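Local coordinates for protein transcription anti-terminator antagonist UpxZ (Bacteroides uniformis ATCC 8492, PDB 4EPZ) that probably antagonises transcription anti-termination and so helps regulate the synthesis of capsular polysaccharides in this gut bacterium, at residues Leu107-Tyr112 against Lys141-Glu146; Arg90-Met95 against Glu118-Glu123. One frame throughout, in Å; residues are numbered along the deposited sequence.

Interaction 1 (Leu107-Tyr112 against Lys141-Glu146)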
ATOM      1  N   LEU A 107      -0.127  -5.690   2.391  1.00 14.84           N
ATOM      2  CA  LEU A 107       1.167  -5.213   2.903  1.00 14.22           C
ATOM      3  C   LEU A 107       2.316  -5.887   2.125  1.00 17.45           C
ATOM      4  O   LEU A 107       3.323  -5.244   1.797  1.00 15.43           O
ATOM      5  CB  LEU A 107       1.305  -5.511   4.389  1.00 14.71           C
ATOM      6  CG  LEU A 107       0.526  -4.590   5.317  1.00 16.78           C
ATOM      7  CD1 LEU A 107       0.462  -5.210   6.724  1.00 17.65           C
ATOM      8  CD2 LEU A 107       1.213  -3.210   5.428  1.00 16.81           C
ATOM      9  N   LEU A 108       2.183  -7.192   1.870  1.00 14.83           N
ATOM     10  CA  LEU A 108       3.229  -7.894   1.097  1.00 15.94           C
ATOM     11  C   LEU A 108       3.345  -7.304  -0.294  1.00 16.82           C
ATOM     12  O   LEU A 108       4.469  -7.106  -0.761  1.00 15.80           O
ATOM     13  CB  LEU A 108       2.947  -9.394   0.968  1.00 15.99           C
ATOM     14  CG  LEU A 108       3.042 -10.250   2.241  1.00 18.72           C
ATOM     15  CD1 LEU A 108       2.250 -11.547   2.042  1.00 19.10           C
ATOM     16  CD2 LEU A 108       4.535 -10.563   2.570  1.00 21.84           C
ATOM     17  N   THR A 109       2.198  -6.964  -0.939  1.00 14.72           N
ATOM     18  CA  THR A 109       2.211  -6.468  -2.310  1.00 14.75           C
ATOM     19  C   THR A 109       2.799  -5.055  -2.350  1.00 16.38           C
ATOM     20  O   THR A 109       3.680  -4.766  -3.166  1.00 16.58           O
ATOM     21  CB  THR A 109       0.795  -6.556  -2.897  1.00 18.14           C
ATOM     22  OG1 THR A 109       0.411  -7.919  -2.851  1.00 18.48           O
ATOM     23  CG2 THR A 109       0.751  -6.036  -4.324  1.00 16.95           C
ATOM     24  N   TRP A 110       2.280  -4.152  -1.514  1.00 16.52           N
ATOM     25  CA  TRP A 110       2.811  -2.783  -1.452  1.00 16.42           C
ATOM     26  C   TRP A 110       4.270  -2.761  -1.002  1.00 15.90           C
ATOM     27  O   TRP A 110       5.062  -1.978  -1.539  1.00 16.44           O
ATOM     28  CB  TRP A 110       1.952  -1.915  -0.538  1.00 15.90           C
ATOM     29  CG  TRP A 110       0.743  -1.443  -1.267  1.00 18.75           C
ATOM     30  CD1 TRP A 110      -0.502  -1.992  -1.224  1.00 21.90           C
ATOM     31  CD2 TRP A 110       0.723  -0.479  -2.331  1.00 20.03           C
ATOM     32  NE1 TRP A 110      -1.336  -1.344  -2.114  1.00 23.21           N
ATOM     33  CE2 TRP A 110      -0.603  -0.421  -2.819  1.00 24.27           C
ATOM     34  CE3 TRP A 110       1.680   0.412  -2.856  1.00 21.04           C
ATOM     35  CZ2 TRP A 110      -0.991   0.466  -3.834  1.00 24.74           C
ATOM     36  CZ3 TRP A 110       1.289   1.292  -3.860  1.00 23.78           C
ATOM     37  CH2 TRP A 110      -0.018   1.289  -4.360  1.00 25.49           C
ATOM     38  N   GLY A 111       4.630  -3.610  -0.043  1.00 14.39           N
ATOM     39  CA  GLY A 111       6.020  -3.692   0.421  1.00 13.94           C
ATOM     40  C   GLY A 111       6.936  -4.177  -0.693  1.00 16.14           C
ATOM     41  O   GLY A 111       8.004  -3.584  -0.938  1.00 17.16           O
ATOM     42  N   TYR A 112       6.481  -5.169  -1.467  1.00 14.55           N
ATOM     43  CA  TYR A 112       7.262  -5.631  -2.641  1.00 15.54           C
ATOM     44  C   TYR A 112       7.422  -4.489  -3.663  1.00 19.20           C
ATOM     45  O   TYR A 112       8.499  -4.325  -4.257  1.00 18.37           O
ATOM     46  CB  TYR A 112       6.543  -6.838  -3.296  1.00 15.96           C
ATOM     47  CG  TYR A 112       7.113  -7.227  -4.643  1.00 16.12           C
ATOM     48  CD1 TYR A 112       8.315  -7.928  -4.737  1.00 18.34           C
ATOM     49  CD2 TYR A 112       6.444  -6.906  -5.821  1.00 18.34           C
ATOM     50  CE1 TYR A 112       8.842  -8.286  -5.981  1.00 20.23           C
ATOM     51  CE2 TYR A 112       6.984  -7.221  -7.067  1.00 20.60           C
ATOM     52  CZ  TYR A 112       8.165  -7.939  -7.136  1.00 26.79           C
ATOM     53  OH  TYR A 112       8.659  -8.304  -8.361  1.00 31.46           O
ATOM     54  N   LYS A 141      -9.116 -10.251  -6.445  1.00 20.88           N
ATOM     55  CA  LYS A 141      -8.817 -10.060  -7.877  1.00 21.41           C
ATOM     56  C   LYS A 141      -7.981  -8.794  -8.092  1.00 23.78           C
ATOM     57  O   LYS A 141      -7.020  -8.831  -8.851  1.00 24.25           O
ATOM     58  CB  LYS A 141     -10.103  -9.992  -8.706  1.00 23.49           C
ATOM     59  CG  LYS A 141     -10.807 -11.325  -8.834  1.00 26.08           C
ATOM     60  CD  LYS A 141     -12.174 -11.097  -9.488  1.00 33.20           C
ATOM     61  CE  LYS A 141     -12.933 -12.387  -9.600  1.00 40.91           C
ATOM     62  NZ  LYS A 141     -14.279 -12.164 -10.191  1.00 53.12           N
ATOM     63  N   GLU A 142      -8.331  -7.687  -7.423  1.00 20.91           N
ATOM     64  CA  GLU A 142      -7.625  -6.418  -7.562  1.00 21.32           C
ATOM     65  C   GLU A 142      -6.174  -6.505  -7.090  1.00 22.22           C
ATOM     66  O   GLU A 142      -5.300  -5.999  -7.785  1.00 23.22           O
ATOM     67  CB  GLU A 142      -8.307  -5.306  -6.767  1.00 23.34           C
ATOM     68  CG  GLU A 142      -9.592  -4.768  -7.378  1.00 35.79           C
ATOM     69  CD  GLU A 142     -10.043  -3.460  -6.746  1.00 63.87           C
ATOM     70  OE1 GLU A 142      -9.199  -2.783  -6.109  1.00 56.00           O
ATOM     71  OE2 GLU A 142     -11.235  -3.104  -6.901  1.00 53.25           O
ATOM     72  N   ILE A 143      -5.934  -7.129  -5.911  1.00 17.18           N
ATOM     73  CA  ILE A 143      -4.571  -7.159  -5.353  1.00 15.90           C
ATOM     74  C   ILE A 143      -3.703  -8.101  -6.217  1.00 19.92           C
ATOM     75  O   ILE A 143      -2.523  -7.811  -6.406  1.00 19.79           O
ATOM     76  CB  ILE A 143      -4.531  -7.501  -3.847  1.00 17.57           C
ATOM     77  CG1 ILE A 143      -3.149  -7.121  -3.217  1.00 16.82           C
ATOM     78  CG2 ILE A 143      -4.925  -8.969  -3.574  1.00 19.17           C
ATOM     79  CD1 ILE A 143      -2.872  -5.532  -3.323  1.00 17.51           C
ATOM     80  N   ILE A 144      -4.291  -9.189  -6.756  1.00 18.02           N
ATOM     81  CA  ILE A 144      -3.540 -10.068  -7.675  1.00 18.02           C
ATOM     82  C   ILE A 144      -3.061  -9.249  -8.923  1.00 19.63           C
ATOM     83  O   ILE A 144      -1.890  -9.358  -9.340  1.00 19.95           O
ATOM     84  CB  ILE A 144      -4.422 -11.268  -8.091  1.00 21.84           C
ATOM     85  CG1 ILE A 144      -4.583 -12.254  -6.921  1.00 21.41           C
ATOM     86  CG2 ILE A 144      -3.821 -11.989  -9.330  1.00 25.32           C
ATOM     87  CD1 ILE A 144      -5.740 -13.240  -7.206  1.00 24.93           C
ATOM     88  N   GLU A 145      -3.961  -8.416  -9.461  1.00 18.57           N
ATOM     89  CA  GLU A 145      -3.686  -7.566 -10.610  0.50 18.76           C
ATOM     90  C   GLU A 145      -2.583  -6.565 -10.248  1.00 20.88           C
ATOM     91  O   GLU A 145      -1.632  -6.373 -11.016  1.00 20.28           O
ATOM     92  CB  GLU A 145      -4.980  -6.860 -11.059  0.50 20.89           C
ATOM     93  CG  GLU A 145      -4.866  -6.072 -12.355  0.50 28.05           C
ATOM     94  CD  GLU A 145      -6.114  -5.289 -12.736  0.50 61.47           C
ATOM     95  OE1 GLU A 145      -7.226  -5.674 -12.305  0.50 61.51           O
ATOM     96  OE2 GLU A 145      -5.975  -4.275 -13.458  0.50 61.67           O
ATOM     97  N   GLU A 146      -2.685  -5.943  -9.066  1.00 19.86           N
ATOM     98  CA  GLU A 146      -1.690  -4.952  -8.608  1.00 19.26           C
ATOM     99  C   GLU A 146      -0.297  -5.583  -8.485  1.00 21.17           C
ATOM    100  O   GLU A 146       0.692  -5.024  -8.992  1.00 19.99           O
ATOM    101  CB  GLU A 146      -2.127  -4.319  -7.282  1.00 20.28           C
ATOM    102  CG  GLU A 146      -3.271  -3.328  -7.504  1.00 29.07           C
ATOM    103  CD  GLU A 146      -4.030  -2.872  -6.268  1.00 47.53           C
ATOM    104  OE1 GLU A 146      -3.464  -2.966  -5.158  1.00 37.44           O
ATOM    105  OE2 GLU A 146      -5.171  -2.382  -6.412  1.00 39.65           O
TER
HETATM  106  O   HOH W   1      -3.974  -1.638  -3.135  1.00 28.69           O
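Thr109 and Ile143 meet where the backbones come nearest, their CA atoms 7.5 Å apart, and their side chains slide past one another in opposite directions. Ile143 CG1 lies 3.7 Å from Thr109 OG1, while its terminal CD1 comes to 3.8 Å from Thr109 CG2, the methyl packing against methyl. Ile143 holds CG1 anti to the backbone N (chi1 -164°), which sends the longer branch of the isoleucine across to the threonine. A small beta-branched residue suits this spot: its methyl joins the apolar layer, and its hydroxyl, turned to the backbone N side, bonds to the carbonyl oxygen of Met105 one turn earlier. With an alanine here the methyl and hydroxyl would both be gone, which would probably open a gap beside Ile143 CD1 and leave the carbonyl of Met105 without its hydroxyl partner.

Helices 102-115 and 138-152 belong to an all-helical chain and run nearly parallel at this point, their local axes 10.2 Å apart and inclined by 20°. Beside the apolar pair, Trp110 and Glu146 bridge the same interface through one water. Trp110 NE1 points its N-H in the ring plane at this water, 2.8 Å away, and the water in turn donates to Glu146 OE1 at 2.5 Å. The indole and carboxylate planes are 62° apart, and NE1 and OE1 themselves remain separated by 4.1 Å. A glutamate suits this place because its two oxygens can serve different partners: OE2 is hydrogen-bonded to Tyr21, which helps fix the rotation of the carboxylate. The large indole is embraced further by Leu64 and Leu67 of helix 56-72 and by Phe150 in an edge-to-face ring contact, while Leu147 and Phe150 extend the packing around Thr109 along helix 138-152.

Interaction 2 (Arg90-Met95 against Glu118-Glu123)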
ATOM      1  N   ARG A  90       8.840  -0.419   9.630  1.00 16.62           N
ATOM      2  CA  ARG A  90       7.773  -0.792  10.574  1.00 16.32           C
ATOM      3  C   ARG A  90       7.030  -2.049  10.093  1.00 16.85           C
ATOM      4  O   ARG A  90       6.648  -2.902  10.917  1.00 17.77           O
ATOM      5  CB  ARG A  90       6.807   0.381  10.758  1.00 16.81           C
ATOM      6  CG  ARG A  90       7.431   1.532  11.578  1.00 18.24           C
ATOM      7  CD  ARG A  90       6.585   2.794  11.436  1.00 22.06           C
ATOM      8  NE  ARG A  90       5.208   2.585  11.889  1.00 24.03           N
ATOM      9  CZ  ARG A  90       4.261   3.518  11.869  1.00 33.33           C
ATOM     10  NH1 ARG A  90       4.536   4.744  11.442  1.00 29.53           N
ATOM     11  NH2 ARG A  90       3.037   3.235  12.285  1.00 26.34           N
ATOM     12  N   ILE A  91       6.825  -2.179   8.756  1.00 14.51           N
ATOM     13  CA  ILE A  91       6.133  -3.361   8.219  1.00 14.75           C
ATOM     14  C   ILE A  91       7.003  -4.614   8.378  1.00 19.06           C
ATOM     15  O   ILE A  91       6.488  -5.654   8.794  1.00 18.25           O
ATOM     16  CB  ILE A  91       5.736  -3.110   6.751  1.00 16.68           C
ATOM     17  CG1 ILE A  91       4.650  -2.000   6.661  1.00 14.69           C
ATOM     18  CG2 ILE A  91       5.295  -4.402   6.082  1.00 16.23           C
ATOM     19  CD1 ILE A  91       4.486  -1.463   5.211  1.00 17.41           C
ATOM     20  N   TYR A  92       8.308  -4.541   8.043  1.00 16.18           N
ATOM     21  CA  TYR A  92       9.182  -5.705   8.201  1.00 16.66           C
ATOM     22  C   TYR A  92       9.219  -6.171   9.674  1.00 20.87           C
ATOM     23  O   TYR A  92       9.278  -7.369   9.917  1.00 20.19           O
ATOM     24  CB  TYR A  92      10.600  -5.380   7.732  1.00 18.03           C
ATOM     25  CG  TYR A  92      10.831  -5.568   6.248  1.00 20.14           C
ATOM     26  CD1 TYR A  92      10.984  -6.842   5.700  1.00 22.13           C
ATOM     27  CD2 TYR A  92      10.998  -4.471   5.403  1.00 21.25           C
ATOM     28  CE1 TYR A  92      11.257  -7.021   4.343  1.00 21.02           C
ATOM     29  CE2 TYR A  92      11.270  -4.637   4.046  1.00 20.83           C
ATOM     30  CZ  TYR A  92      11.377  -5.916   3.518  1.00 20.33           C
ATOM     31  OH  TYR A  92      11.694  -6.061   2.198  1.00 19.21           O
ATOM     32  N   ASN A  93       9.067  -5.250  10.634  1.00 17.96           N
ATOM     33  CA  ASN A  93       9.065  -5.604  12.057  1.00 19.19           C
ATOM     34  C   ASN A  93       7.812  -6.331  12.505  1.00 24.12           C
ATOM     35  O   ASN A  93       7.833  -6.934  13.584  1.00 23.83           O
ATOM     36  CB  ASN A  93       9.263  -4.358  12.925  1.00 22.71           C
ATOM     37  CG  ASN A  93      10.647  -3.787  12.842  1.00 28.82           C
ATOM     38  OD1 ASN A  93      11.604  -4.424  12.368  1.00 26.48           O
ATOM     39  ND2 ASN A  93      10.775  -2.550  13.269  1.00 24.91           N
ATOM     40  N   ILE A  94       6.712  -6.272  11.741  1.00 18.25           N
ATOM     41  CA  ILE A  94       5.501  -6.981  12.193  1.00 18.35           C
ATOM     42  C   ILE A  94       5.070  -8.096  11.223  1.00 21.18           C
ATOM     43  O   ILE A  94       4.192  -8.875  11.584  1.00 21.13           O
ATOM     44  CB  ILE A  94       4.309  -5.982  12.415  1.00 21.18           C
ATOM     45  CG1 ILE A  94       3.854  -5.310  11.088  1.00 22.75           C
ATOM     46  CG2 ILE A  94       4.639  -4.988  13.530  1.00 23.67           C
ATOM     47  CD1 ILE A  94       2.530  -4.570  11.150  1.00 27.91           C
HETATM   48  N   MSE A  95       5.594  -8.119   9.967  1.00 19.00           N
HETATM   49  CA  MSE A  95       5.080  -9.031   8.935  1.00 19.86           C
HETATM   50  C   MSE A  95       4.958 -10.484   9.393  1.00 24.87           C
HETATM   51  O   MSE A  95       3.887 -11.077   9.211  1.00 24.83           O
HETATM   52  CB  MSE A  95       5.945  -8.950   7.646  1.00 21.52           C
HETATM   53  CG  MSE A  95       5.359  -9.728   6.495  1.00 26.40           C
HETATM   54 SE   MSE A  95       3.798  -8.781   5.855  0.75 30.50          SE
HETATM   55  CE  MSE A  95       4.695  -7.577   4.736  1.00 25.42           C
ATOM     56  N   GLU A 118      12.307 -10.215  -3.351  1.00 19.73           N
ATOM     57  CA  GLU A 118      11.697 -11.426  -3.904  1.00 21.05           C
ATOM     58  C   GLU A 118      11.049 -12.307  -2.806  1.00 23.45           C
ATOM     59  O   GLU A 118      10.108 -13.046  -3.102  1.00 23.34           O
ATOM     60  CB  GLU A 118      12.715 -12.214  -4.739  1.00 23.93           C
ATOM     61  CG  GLU A 118      13.089 -11.493  -6.035  1.00 29.43           C
ATOM     62  CD  GLU A 118      12.001 -11.157  -7.051  1.00 51.99           C
ATOM     63  OE1 GLU A 118      10.859 -11.664  -6.928  1.00 39.87           O
ATOM     64  OE2 GLU A 118      12.296 -10.370  -7.980  1.00 45.53           O
ATOM     65  N   GLU A 119      11.476 -12.181  -1.541  1.00 20.13           N
ATOM     66  CA  GLU A 119      10.851 -12.955  -0.464  1.00 20.35           C
ATOM     67  C   GLU A 119       9.422 -12.472  -0.220  1.00 24.21           C
ATOM     68  O   GLU A 119       8.557 -13.274   0.150  1.00 22.49           O
ATOM     69  CB  GLU A 119      11.651 -12.863   0.841  1.00 21.70           C
ATOM     70  CG  GLU A 119      13.039 -13.471   0.748  1.00 32.82           C
ATOM     71  CD  GLU A 119      13.867 -13.444   2.025  1.00 56.46           C
ATOM     72  OE1 GLU A 119      13.578 -12.619   2.924  1.00 43.59           O
ATOM     73  OE2 GLU A 119      14.833 -14.234   2.112  1.00 62.15           O
ATOM     74  N   LEU A 120       9.169 -11.148  -0.407  1.00 19.07           N
ATOM     75  CA  LEU A 120       7.811 -10.630  -0.222  1.00 16.99           C
ATOM     76  C   LEU A 120       6.892 -11.137  -1.359  1.00 20.33           C
ATOM     77  O   LEU A 120       5.798 -11.619  -1.052  1.00 20.52           O
ATOM     78  CB  LEU A 120       7.792  -9.101  -0.130  1.00 16.04           C
ATOM     79  CG  LEU A 120       8.556  -8.481   1.049  1.00 19.53           C
ATOM     80  CD1 LEU A 120       8.386  -6.949   1.019  1.00 19.92           C
ATOM     81  CD2 LEU A 120       8.108  -9.033   2.404  1.00 20.72           C
ATOM     82  N   ALA A 121       7.349 -11.085  -2.637  1.00 19.86           N
ATOM     83  CA  ALA A 121       6.560 -11.632  -3.762  1.00 21.33           C
ATOM     84  C   ALA A 121       6.266 -13.113  -3.531  1.00 25.02           C
ATOM     85  O   ALA A 121       5.114 -13.531  -3.701  1.00 23.55           O
ATOM     86  CB  ALA A 121       7.296 -11.455  -5.092  1.00 23.59           C
ATOM     87  N   HIS A 122       7.291 -13.888  -3.069  1.00 23.61           N
ATOM     88  CA  HIS A 122       7.163 -15.326  -2.844  1.00 25.09           C
ATOM     89  C   HIS A 122       6.077 -15.618  -1.820  1.00 24.77           C
ATOM     90  O   HIS A 122       5.194 -16.456  -2.087  1.00 23.48           O
ATOM     91  CB  HIS A 122       8.499 -15.951  -2.419  1.00 28.41           C
ATOM     92  CG  HIS A 122       8.417 -17.433  -2.249  1.00 34.12           C
ATOM     93  ND1 HIS A 122       8.568 -18.289  -3.326  1.00 38.55           N
ATOM     94  CD2 HIS A 122       8.144 -18.164  -1.145  1.00 37.60           C
ATOM     95  CE1 HIS A 122       8.410 -19.511  -2.841  1.00 38.75           C
ATOM     96  NE2 HIS A 122       8.153 -19.493  -1.538  1.00 38.68           N
ATOM     97  N   GLU A 123       6.100 -14.891  -0.679  1.00 20.01           N
ATOM     98  CA  GLU A 123       5.088 -15.062   0.355  1.00 19.29           C
ATOM     99  C   GLU A 123       3.687 -14.626  -0.153  1.00 21.15           C
ATOM    100  O   GLU A 123       2.699 -15.307   0.126  1.00 22.30           O
ATOM    101  CB  GLU A 123       5.492 -14.272   1.585  1.00 20.76           C
ATOM    102  CG  GLU A 123       4.550 -14.525   2.737  1.00 29.92           C
ATOM    103  CD  GLU A 123       5.035 -14.021   4.077  1.00 50.37           C
ATOM    104  OE1 GLU A 123       6.180 -13.516   4.163  1.00 35.89           O
ATOM    105  OE2 GLU A 123       4.263 -14.150   5.050  1.00 44.95           O
TER
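Where helix 80-92 gives way to residues 93-95, Tyr92 and Met95 pack on Leu120 in the first turn of helix 118-129. Leu120 presents its two methyls to different partners. CD1 lies 3.6 Å from Tyr92 OH and 4.0 Å from Tyr92 CZ, so the leucine meets the phenol end of an aromatic side chain that crosses it obliquely. CD2 is 4.4 Å from CE of Met95, a selenomethionine in this crystal, in a looser apolar contact. The forked end of a leucine suits a position between two such neighbours, and a long, flexible methionine can carry its methyl to the buried side.

The contact joins two helices of the all-helical fold that are separated in sequence by helix 102-115. Ile91 O is a shared acceptor, taking both Ile94 N, at 3.0 Å, and Met95 N, at 2.9 Å. With CG held anti to its carbonyl carbon (chi1 -86°), the ring of Tyr92 is carried across until its phenol end reaches Leu120, and its hydroxyl is hydrogen-bonded to OD2 of Asp117, the residue just before helix 118-129. The other carboxylate oxygen of Asp117 accepts from Glu119 N, tying the phenol to the start of that helix. A tyrosine fits this exposed border: its far end, CZ and OH, rests on a leucine methyl while the same hydroxyl bonds to the aspartate.

Interactions 1 and 2 have centres about 12 Å apart and adjoin through helix 102-115. Along the chain their segments alternate: 90-95, 107-112, 118-123 and 141-146. Helix 102-115, which carries residues 107-112, meets helix 138-152 in interaction 1 and also touches both partners of interaction 2. Leu120 CD1 packs 3.6 Å from Gly111 C, beside a residue without a side chain to bar its way, and Leu108 CD2 lies 3.7 Å from Met95 CE. Tyr112 CE1 likewise meets Ala121 CB. The interleaved contacts thus join four helices of the single chain into one continuous packed region without any beta-sheet.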